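Local atomic coordinates of TRAP dicarboxylate transporter-DctP subunit (Rhodobacter sphaeroides, PDB entry 4PE3), a protein that probably captures a small organic acid, perhaps a dicarboxylate, in the bacterial periplasm and hands it to a TRAP-type membrane transporter. Residues K78-A83 / H92-S97; E137-Y142 / E244-K249; T202-G207 / D227-P232; A156-V161 / T223-I228. All blocks are in the same frame, centred on the assembly; numbering follows the deposited sequence.

Contact 1: residues K78-A83 / H92-S97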
# COMPACT_ATOMS: atom_id res chain seq x y z
N LYS A 78 -9.71 -9.87 -9.76
CA LYS A 78 -10.79 -9.10 -9.16
C LYS A 78 -11.88 -9.99 -8.60
O LYS A 78 -12.79 -9.50 -7.92
CB LYS A 78 -11.40 -8.13 -10.18
CG LYS A 78 -10.49 -6.98 -10.54
CD LYS A 78 -11.29 -5.71 -10.79
CE LYS A 78 -10.40 -4.54 -11.13
NZ LYS A 78 -11.17 -3.50 -11.86
N GLU A 79 -11.79 -11.29 -8.84
CA GLU A 79 -12.86 -12.20 -8.46
C GLU A 79 -12.43 -13.17 -7.37
O GLU A 79 -13.13 -14.12 -7.08
CB GLU A 79 -13.36 -12.97 -9.68
CG GLU A 79 -13.92 -12.09 -10.79
CD GLU A 79 -14.77 -10.94 -10.27
OE1 GLU A 79 -15.66 -11.18 -9.42
OE2 GLU A 79 -14.56 -9.79 -10.73
N THR A 80 -11.27 -12.93 -6.77
CA THR A 80 -10.86 -13.81 -5.69
C THR A 80 -11.87 -13.84 -4.53
O THR A 80 -12.05 -14.90 -3.94
CB THR A 80 -9.43 -13.55 -5.20
OG1 THR A 80 -9.23 -12.15 -4.94
CG2 THR A 80 -8.40 -14.00 -6.24
N PRO A 81 -12.54 -12.71 -4.20
CA PRO A 81 -13.49 -12.83 -3.08
C PRO A 81 -14.59 -13.83 -3.36
O PRO A 81 -14.92 -14.65 -2.51
CB PRO A 81 -14.06 -11.40 -2.92
CG PRO A 81 -12.99 -10.50 -3.49
CD PRO A 81 -12.40 -11.31 -4.65
N ASP A 82 -15.15 -13.77 -4.56
CA ASP A 82 -16.17 -14.72 -4.98
C ASP A 82 -15.66 -16.17 -4.88
O ASP A 82 -16.34 -17.07 -4.36
CB ASP A 82 -16.58 -14.38 -6.42
CG ASP A 82 -17.23 -12.99 -6.53
OD1 ASP A 82 -17.89 -12.57 -5.56
OD2 ASP A 82 -17.09 -12.32 -7.58
N ALA A 83 -14.45 -16.39 -5.38
CA ALA A 83 -13.88 -17.74 -5.44
C ALA A 83 -13.66 -18.29 -4.04
O ALA A 83 -13.82 -19.49 -3.81
CB ALA A 83 -12.58 -17.72 -6.21
N HIS A 92 -6.78 -15.21 -0.25
CA HIS A 92 -5.96 -14.41 -1.17
C HIS A 92 -4.99 -13.52 -0.44
O HIS A 92 -5.15 -13.23 0.76
CB HIS A 92 -6.81 -13.61 -2.17
CG HIS A 92 -7.73 -12.58 -1.57
ND1 HIS A 92 -8.79 -12.08 -2.28
CD2 HIS A 92 -7.70 -11.90 -0.40
CE1 HIS A 92 -9.41 -11.16 -1.56
NE2 HIS A 92 -8.78 -11.04 -0.41
N ILE A 93 -3.96 -13.11 -1.17
CA ILE A 93 -3.04 -12.08 -0.73
C ILE A 93 -3.08 -11.10 -1.87
O ILE A 93 -2.52 -11.36 -2.94
CB ILE A 93 -1.61 -12.61 -0.50
CG1 ILE A 93 -1.59 -13.77 0.50
CG2 ILE A 93 -0.72 -11.46 -0.02
CD1 ILE A 93 -0.23 -14.36 0.78
N THR A 94 -3.78 -9.97 -1.70
CA THR A 94 -4.10 -9.15 -2.85
C THR A 94 -4.27 -7.66 -2.53
O THR A 94 -4.35 -7.27 -1.38
CB THR A 94 -5.37 -9.68 -3.56
OG1 THR A 94 -5.46 -9.11 -4.87
CG2 THR A 94 -6.63 -9.34 -2.76
N ASP A 95 -4.30 -6.87 -3.59
CA ASP A 95 -4.38 -5.42 -3.51
C ASP A 95 -5.82 -5.07 -3.28
O ASP A 95 -6.67 -5.24 -4.16
CB ASP A 95 -3.91 -4.87 -4.86
CG ASP A 95 -3.75 -3.37 -4.88
OD1 ASP A 95 -4.56 -2.65 -4.28
OD2 ASP A 95 -2.80 -2.92 -5.56
N THR A 96 -6.12 -4.56 -2.09
CA THR A 96 -7.50 -4.23 -1.71
C THR A 96 -8.11 -3.16 -2.62
O THR A 96 -9.33 -3.10 -2.80
CB THR A 96 -7.54 -3.81 -0.22
OG1 THR A 96 -7.05 -4.90 0.57
CG2 THR A 96 -8.95 -3.43 0.24
N SER A 97 -7.27 -2.35 -3.25
CA SER A 97 -7.77 -1.34 -4.17
C SER A 97 -8.48 -1.95 -5.38
O SER A 97 -9.28 -1.26 -6.03
CB SER A 97 -6.65 -0.42 -4.63
OG SER A 97 -5.85 -1.05 -5.59
O HOH W 1 -7.05 -10.92 -6.07
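The hydroxyl of Thr-80 is gripped from two directions. Thr-80 OG1 lies 2.7 Å from His-92 ND1, near the plane of the imidazole and at its edge, a hydrogen bond in which either atom could be the donor. The same oxygen is 2.7 Å from water 1, which also bonds Thr-94 OG1, so a second, solvent-mediated path reaches the strand two residues further on. The first torsion of Thr-80 (chi1 50°) sets OG1 between the backbone N and the carbonyl carbon and its methyl beside the backbone N, which presents the oxygen to the ring. Pro-81 CG adds a looser touch at the ring edge, 4.1 Å from His-92 CE1, while the methyl Thr-94 CG2 sits over the centre of one face, 3.4 Å above the plane. With NE2 bonded to the carboxylate of Glu-244, both ring nitrogens are engaged and the rotation of the imidazole is fixed. At the end of the strand, Asp-95 OD1 accepts from Ser-97 N in an Asx turn. The contact thus seats the first turn of helix 80-86 against strand 91-95 in the five-stranded mixed sheet, with strand 243-248 alongside and helix 104-110 near Thr-96.

Contact 2: residues E137-Y142 / E244-K249; sequences ELINPY and EVSMNK
Ile-139 near the end of helix 131-139 faces Ser-246 on strand 243-248, a helix-on-sheet packing in one alpha/beta lobe of the solute-binding fold. The van der Waals part rests chiefly on a single methyl set against two oxygens. With CG1 set between the backbone N and the carbonyl carbon (chi1 75°) and the chain extended beyond it, Ile-139 CD1 is carried toward the strand, 3.4 Å from Ser-246 OG and 3.7 Å from Glu-244 OE2. Phe-106 of helix 104-110 and Phe-146 of strand 144-150 also touch Ile-139. No hydrogen bond crosses between the two segments; one polar bond runs along the strand, and others link Glu-244 to the neighbouring 92-97 segment. Ser-246 OG donates to Glu-244 OE2 over 2.8 Å, meeting the carboxylate on its anti side and 25° out of its plane. OE2 is also bonded by His-92 NE2, and OE1 by Thr-96 OG1, so this buried carboxylate is held at both oxygens. At the more open end the contact is aliphatic against amide: Lys-249 sends its NZ to Gln-145 OE1, Asn-140 gives its ND2 to Leu-144 O, and beside these bonds the lysine methylene CD lies 3.7 Å from Asn-140 ND2.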
# COMPACT_ATOMS: atom_id res chain seq x y z
N GLU A 137 -15.56 -5.46 8.52
CA GLU A 137 -16.88 -4.93 8.19
C GLU A 137 -17.05 -4.88 6.69
O GLU A 137 -18.16 -5.07 6.18
CB GLU A 137 -17.08 -3.52 8.77
CG GLU A 137 -18.53 -3.06 8.62
CD GLU A 137 -18.84 -1.72 9.28
OE1 GLU A 137 -17.94 -1.16 9.93
OE2 GLU A 137 -19.99 -1.24 9.12
N LEU A 138 -15.95 -4.63 5.97
CA LEU A 138 -16.02 -4.57 4.52
C LEU A 138 -16.11 -5.93 3.87
O LEU A 138 -16.81 -6.09 2.89
CB LEU A 138 -14.79 -3.83 3.97
CG LEU A 138 -14.84 -2.31 4.12
CD1 LEU A 138 -13.50 -1.69 3.75
CD2 LEU A 138 -15.93 -1.74 3.24
N ILE A 139 -15.39 -6.91 4.41
CA ILE A 139 -15.28 -8.18 3.69
C ILE A 139 -16.01 -9.38 4.29
O ILE A 139 -16.25 -10.34 3.57
CB ILE A 139 -13.81 -8.54 3.33
CG1 ILE A 139 -13.00 -9.04 4.52
CG2 ILE A 139 -13.12 -7.33 2.71
CD1 ILE A 139 -11.59 -9.50 4.18
N ASN A 140 -16.45 -9.30 5.55
CA ASN A 140 -17.34 -10.34 6.08
C ASN A 140 -18.60 -10.46 5.22
O ASN A 140 -19.09 -11.56 5.00
CB ASN A 140 -17.74 -10.07 7.53
CG ASN A 140 -16.60 -10.24 8.54
OD1 ASN A 140 -16.77 -9.86 9.70
ND2 ASN A 140 -15.46 -10.78 8.11
N PRO A 141 -19.14 -9.34 4.72
CA PRO A 141 -20.33 -9.46 3.86
C PRO A 141 -20.09 -10.22 2.55
O PRO A 141 -21.06 -10.60 1.88
CB PRO A 141 -20.70 -8.00 3.58
CG PRO A 141 -20.22 -7.26 4.78
CD PRO A 141 -18.91 -7.93 5.11
N TYR A 142 -18.82 -10.47 2.23
CA TYR A 142 -18.44 -11.27 1.07
C TYR A 142 -18.00 -12.66 1.46
O TYR A 142 -17.56 -13.43 0.60
CB TYR A 142 -17.35 -10.54 0.30
CG TYR A 142 -17.89 -9.29 -0.31
CD1 TYR A 142 -18.90 -9.35 -1.25
CD2 TYR A 142 -17.44 -8.06 0.09
CE1 TYR A 142 -19.41 -8.20 -1.81
CE2 TYR A 142 -17.94 -6.91 -0.45
CZ TYR A 142 -18.93 -6.98 -1.40
OH TYR A 142 -19.44 -5.83 -1.93
N GLU A 244 -4.03 -7.13 1.49
CA GLU A 244 -4.72 -7.90 2.51
C GLU A 244 -4.40 -9.38 2.40
O GLU A 244 -4.21 -9.90 1.28
CB GLU A 244 -6.24 -7.74 2.38
CG GLU A 244 -6.85 -8.26 1.08
CD GLU A 244 -8.35 -8.07 1.03
OE1 GLU A 244 -8.81 -7.04 0.49
OE2 GLU A 244 -9.10 -8.96 1.52
N VAL A 245 -4.31 -10.05 3.55
CA VAL A 245 -4.28 -11.51 3.64
C VAL A 245 -5.59 -11.88 4.30
O VAL A 245 -5.85 -11.51 5.45
CB VAL A 245 -3.10 -12.01 4.51
CG1 VAL A 245 -3.09 -13.50 4.61
CG2 VAL A 245 -1.77 -11.52 3.93
N SER A 246 -6.44 -12.56 3.53
CA SER A 246 -7.81 -12.87 3.95
C SER A 246 -8.19 -14.26 3.48
O SER A 246 -7.62 -14.77 2.50
CB SER A 246 -8.77 -11.87 3.33
OG SER A 246 -8.40 -10.54 3.67
N MSE A 247 -9.17 -14.88 4.12
CA MSE A 247 -9.55 -16.24 3.76
C MSE A 247 -11.03 -16.47 3.98
O MSE A 247 -11.74 -15.62 4.55
CB MSE A 247 -8.72 -17.26 4.54
CG MSE A 247 -9.12 -17.50 5.98
SE MSE A 247 -8.19 -19.05 6.73
CE MSE A 247 -9.15 -20.39 5.72
N ASN A 248 -11.49 -17.62 3.54
CA ASN A 248 -12.87 -18.00 3.68
C ASN A 248 -13.27 -17.94 5.13
O ASN A 248 -12.64 -18.54 5.99
CB ASN A 248 -13.04 -19.43 3.16
CG ASN A 248 -14.48 -19.92 3.30
OD1 ASN A 248 -14.94 -20.28 4.39
ND2 ASN A 248 -15.19 -19.88 2.21
N LYS A 249 -14.33 -17.20 5.45
CA LYS A 249 -14.66 -16.96 6.84
C LYS A 249 -15.24 -18.20 7.55
O LYS A 249 -14.92 -18.46 8.70
CB LYS A 249 -15.64 -15.82 6.96
CG LYS A 249 -15.96 -15.48 8.43
CD LYS A 249 -16.68 -14.20 8.54
CE LYS A 249 -17.12 -14.01 9.95
NZ LYS A 249 -16.01 -14.09 10.91

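Contact 3: residues T202-G207 / D227-P232; sequences TSLDKG and DIAPHP. With ZN (zinc ion), chain I.
Leu-204 and Ala-229 have CA atoms 7.4 Å apart, and Asp-205 and Ile-228 come closer still, at 6.8 Å between their CA atoms, where the last turns of two helices meet. Helix 200-206 closes in a Schellman motif at Gly-207, whose positive phi (89°) turns the chain and whose N bonds back to Leu-204 O. Helix 225-228 ends at Ala-229, the first residue to leave helical backbone angles. Between the two ends, Ile-228 is the central side chain. Its CD1 meets Leu-204 CB at 3.8 Å, the two side chains crossing at about a right angle. Leu-204 CD1 then reaches on to Ala-229 CB at 4.4 Å, and Val-158 of strand 157-159 touches both Leu-204 and Ala-229. This is helix-end packing beside the four-stranded mixed sheet, with its outer rim more open to solvent. There Asp-205 also crosses Ile-228 roughly perpendicularly, its OD1 3.7 Å from Ile-228 CG2, and water 2 bridges that oxygen to Ile-228 O, donating to the latter over 2.9 Å; the water has more acceptors within reach than protons to give. Asp-227 turns to a different partner, binding a zinc ion through OD2 at 1.9 Å.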
# COMPACT_ATOMS: atom_id res chain seq x y z
N THR A 202 11.24 8.95 -20.13
CA THR A 202 11.42 9.83 -21.27
C THR A 202 10.68 11.14 -21.08
O THR A 202 11.16 12.20 -21.47
CB THR A 202 11.04 9.15 -22.61
OG1 THR A 202 9.69 8.70 -22.57
CG2 THR A 202 11.95 7.99 -22.88
N SER A 203 9.51 11.08 -20.45
CA SER A 203 8.72 12.29 -20.22
C SER A 203 9.42 13.25 -19.27
O SER A 203 9.33 14.47 -19.45
CB SER A 203 7.34 11.92 -19.69
OG SER A 203 6.61 11.23 -20.68
N LEU A 204 10.12 12.72 -18.27
CA LEU A 204 10.97 13.56 -17.42
C LEU A 204 12.07 14.19 -18.26
O LEU A 204 12.30 15.40 -18.22
CB LEU A 204 11.62 12.75 -16.32
CG LEU A 204 10.73 12.41 -15.15
CD1 LEU A 204 11.30 11.28 -14.31
CD2 LEU A 204 10.49 13.66 -14.24
N ASP A 205 12.76 13.38 -19.05
CA ASP A 205 13.89 13.89 -19.80
C ASP A 205 13.46 14.99 -20.74
O ASP A 205 14.18 15.99 -20.93
CB ASP A 205 14.54 12.75 -20.61
CG ASP A 205 15.95 12.46 -20.17
OD1 ASP A 205 16.38 12.98 -19.11
OD2 ASP A 205 16.62 11.72 -20.90
N LYS A 206 12.28 14.84 -21.34
CA LYS A 206 11.79 15.78 -22.33
C LYS A 206 11.13 17.02 -21.73
O LYS A 206 10.85 17.97 -22.45
CB LYS A 206 10.81 15.08 -23.28
CG LYS A 206 11.47 14.05 -24.19
CD LYS A 206 10.44 13.30 -25.04
CE LYS A 206 11.11 12.31 -25.99
NZ LYS A 206 11.89 12.99 -27.07
N GLY A 207 10.85 17.01 -20.43
CA GLY A 207 10.24 18.16 -19.79
C GLY A 207 8.73 18.16 -19.81
O GLY A 207 8.09 19.14 -19.43
N ASP A 227 18.59 9.72 -11.23
CA ASP A 227 19.73 10.28 -11.93
C ASP A 227 19.31 11.44 -12.83
O ASP A 227 19.99 12.46 -12.89
CB ASP A 227 20.44 9.23 -12.77
CG ASP A 227 21.18 8.20 -11.96
OD1 ASP A 227 20.94 8.00 -10.76
OD2 ASP A 227 22.04 7.54 -12.55
N ILE A 228 18.19 11.29 -13.53
CA ILE A 228 17.69 12.33 -14.42
C ILE A 228 16.86 13.39 -13.68
O ILE A 228 16.67 14.50 -14.18
CB ILE A 228 16.91 11.74 -15.62
CG1 ILE A 228 15.65 11.02 -15.17
CG2 ILE A 228 17.82 10.80 -16.43
CD1 ILE A 228 14.75 10.62 -16.33
N ALA A 229 16.44 13.06 -12.46
CA ALA A 229 15.57 13.91 -11.63
C ALA A 229 16.15 13.84 -10.23
O ALA A 229 15.80 12.98 -9.43
CB ALA A 229 14.15 13.40 -11.68
N PRO A 230 17.11 14.73 -9.93
CA PRO A 230 18.01 14.50 -8.79
C PRO A 230 17.54 15.07 -7.44
O PRO A 230 18.37 15.29 -6.58
CB PRO A 230 19.32 15.15 -9.27
CG PRO A 230 18.87 16.25 -10.17
CD PRO A 230 17.62 15.78 -10.84
N HIS A 231 16.23 15.20 -7.26
CA HIS A 231 15.66 15.64 -5.99
C HIS A 231 14.54 14.73 -5.51
O HIS A 231 13.41 15.18 -5.26
CB HIS A 231 15.13 17.07 -6.14
CG HIS A 231 16.20 18.10 -6.24
ND1 HIS A 231 17.04 18.39 -5.19
CD2 HIS A 231 16.58 18.89 -7.27
CE1 HIS A 231 17.90 19.33 -5.57
NE2 HIS A 231 17.65 19.63 -6.82
N PRO A 232 14.82 13.44 -5.34
CA PRO A 232 13.78 12.56 -4.79
C PRO A 232 13.36 12.93 -3.38
O PRO A 232 14.14 13.53 -2.63
CB PRO A 232 14.47 11.19 -4.79
CG PRO A 232 15.93 11.49 -4.70
CD PRO A 232 16.10 12.74 -5.53
ZN ZN I . 22.70 7.49 -14.33
O HOH W 2 15.38 14.95 -16.77

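Contact 4: residues A156-V161 / T223-I228. With ZN (zinc ion), chain I.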
# COMPACT_ATOMS: atom_id res chain seq x y z
N ALA A 156 8.63 6.09 -2.98
CA ALA A 156 9.39 7.33 -2.92
C ALA A 156 8.96 8.23 -4.07
O ALA A 156 8.47 7.75 -5.08
CB ALA A 156 10.87 7.03 -3.01
N PHE A 157 9.15 9.54 -3.93
CA PHE A 157 8.75 10.47 -4.97
C PHE A 157 9.95 10.75 -5.86
O PHE A 157 11.06 10.89 -5.38
CB PHE A 157 8.28 11.78 -4.31
CG PHE A 157 7.41 12.66 -5.19
CD1 PHE A 157 6.26 12.16 -5.75
CD2 PHE A 157 7.72 13.98 -5.39
CE1 PHE A 157 5.44 12.96 -6.55
CE2 PHE A 157 6.91 14.79 -6.18
CZ PHE A 157 5.76 14.27 -6.75
N VAL A 158 9.66 10.92 -7.15
CA VAL A 158 10.65 11.29 -8.16
C VAL A 158 10.44 12.78 -8.47
O VAL A 158 9.32 13.19 -8.76
CB VAL A 158 10.44 10.47 -9.43
CG1 VAL A 158 11.34 11.00 -10.57
CG2 VAL A 158 10.70 8.99 -9.16
N SER A 159 11.50 13.58 -8.40
CA SER A 159 11.38 14.99 -8.74
C SER A 159 12.68 15.56 -9.27
O SER A 159 13.74 15.31 -8.72
CB SER A 159 10.90 15.83 -7.53
OG SER A 159 10.74 17.18 -7.93
N LYS A 160 12.57 16.36 -10.33
CA LYS A 160 13.69 17.11 -10.89
C LYS A 160 13.94 18.41 -10.15
O LYS A 160 15.04 18.97 -10.24
CB LYS A 160 13.42 17.51 -12.34
CG LYS A 160 13.37 16.41 -13.33
CD LYS A 160 12.92 16.88 -14.71
CE LYS A 160 13.98 17.74 -15.41
NZ LYS A 160 13.69 17.82 -16.87
N VAL A 161 12.91 18.91 -9.45
CA VAL A 161 12.96 20.20 -8.77
C VAL A 161 13.02 19.99 -7.26
O VAL A 161 12.50 19.00 -6.74
CB VAL A 161 11.76 21.11 -9.15
CG1 VAL A 161 11.79 21.46 -10.64
CG2 VAL A 161 10.41 20.48 -8.77
N THR A 223 15.92 2.32 -11.99
CA THR A 223 15.36 2.69 -13.26
C THR A 223 16.09 3.91 -13.86
O THR A 223 15.99 4.19 -15.06
CB THR A 223 13.82 2.89 -13.12
OG1 THR A 223 13.22 1.64 -12.70
CG2 THR A 223 13.20 3.30 -14.42
N GLY A 224 16.91 4.58 -13.05
CA GLY A 224 17.59 5.79 -13.46
C GLY A 224 16.81 7.08 -13.23
O GLY A 224 17.28 8.16 -13.56
N MSE A 225 15.60 6.96 -12.68
CA MSE A 225 14.76 8.12 -12.39
C MSE A 225 15.51 9.20 -11.59
O MSE A 225 15.47 10.39 -11.94
CB MSE A 225 13.54 7.71 -11.57
CG MSE A 225 12.57 6.79 -12.23
SE MSE A 225 11.97 7.50 -13.95
CE MSE A 225 10.79 6.05 -14.44
N ASN A 226 16.16 8.79 -10.52
CA ASN A 226 16.79 9.73 -9.59
C ASN A 226 18.05 10.34 -10.20
O ASN A 226 18.50 11.39 -9.73
CB ASN A 226 17.13 9.03 -8.29
CG ASN A 226 15.89 8.54 -7.56
OD1 ASN A 226 14.81 9.11 -7.67
ND2 ASN A 226 16.06 7.49 -6.80
N ASP A 227 18.59 9.72 -11.23
CA ASP A 227 19.73 10.28 -11.93
C ASP A 227 19.31 11.44 -12.83
O ASP A 227 19.99 12.46 -12.89
CB ASP A 227 20.44 9.23 -12.77
CG ASP A 227 21.18 8.20 -11.96
OD1 ASP A 227 20.94 8.00 -10.76
OD2 ASP A 227 22.04 7.54 -12.55
N ILE A 228 18.19 11.29 -13.53
CA ILE A 228 17.69 12.33 -14.42
C ILE A 228 16.86 13.39 -13.68
O ILE A 228 16.67 14.50 -14.18
CB ILE A 228 16.91 11.74 -15.62
CG1 ILE A 228 15.65 11.02 -15.17
CG2 ILE A 228 17.82 10.80 -16.43
CD1 ILE A 228 14.75 10.62 -16.33
ZN ZN I . 22.70 7.49 -14.33
O HOH W 3 12.63 8.49 -5.86
O HOH W 4 13.83 11.76 -8.12
O HOH W 2 15.38 14.95 -16.77
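Val-158 lays its branched end over the base of Met-225, a selenomethionine. Val-158 CG2 stands 3.9 Å from Met-225 CB and CG1 4.1 Å from the same atom, so both methyls bear on it from the same side. The valine torsion (chi1 171°) puts CG1 anti to the backbone N and CG2 beside it, turning both branches to the helix, whereas the selenomethionine chain bends at chi2 and, in the conformer described, leads its end away; the residue also touches Val-200 and Tyr-214. Next to this apolar patch, Asn-226 OD1 accepts from two waters. Water 3 also donates to Phe-157 O over 2.9 Å, and water 4 accepts from Ser-159 N at 3.0 Å, groups that flank Val-158 in the chain. Asn-226 ND2 bonds Gln-221 OE1, and this helps fix the amide's rotation. Further along, Lys-160 CG lies 3.9 Å from Ile-228 O while its NZ donates to Leu-204 O on helix 200-206. Gly-224, with positive phi, ends helix 217-223 in a Schellman motif and also serves as N-cap of helix 225-228. Direct contacts between the segments are therefore van der Waals, with no hydrogen bond crossing, and the polar link from strand backbone to Asn-226 is solvent-mediated.

In the fold
The four contacts form two pairs on opposite sides of the chain's centre, with centres 32 to 41 Å apart between pairs. Contacts 1 and 2 are buried and share the five-stranded sheet, where strands 91-95 and 243-248 are neighbours; their polar side chains interlock, joining a histidine, a carboxylate and hydroxyls into one network across both strands. Contacts 3 and 4 share Asp-227, Ile-228 and water 2 beside the four-stranded sheet. Both are bridged by water; contact 4 is buried, contact 3 only partly, with an aliphatic centre and an exposed aspartate at its rim. Direct hydrogen bonding between segments thus occurs only in contact 1. Along the chain, contacts 3 and 4 are nested inside the loop that contact 2 closes.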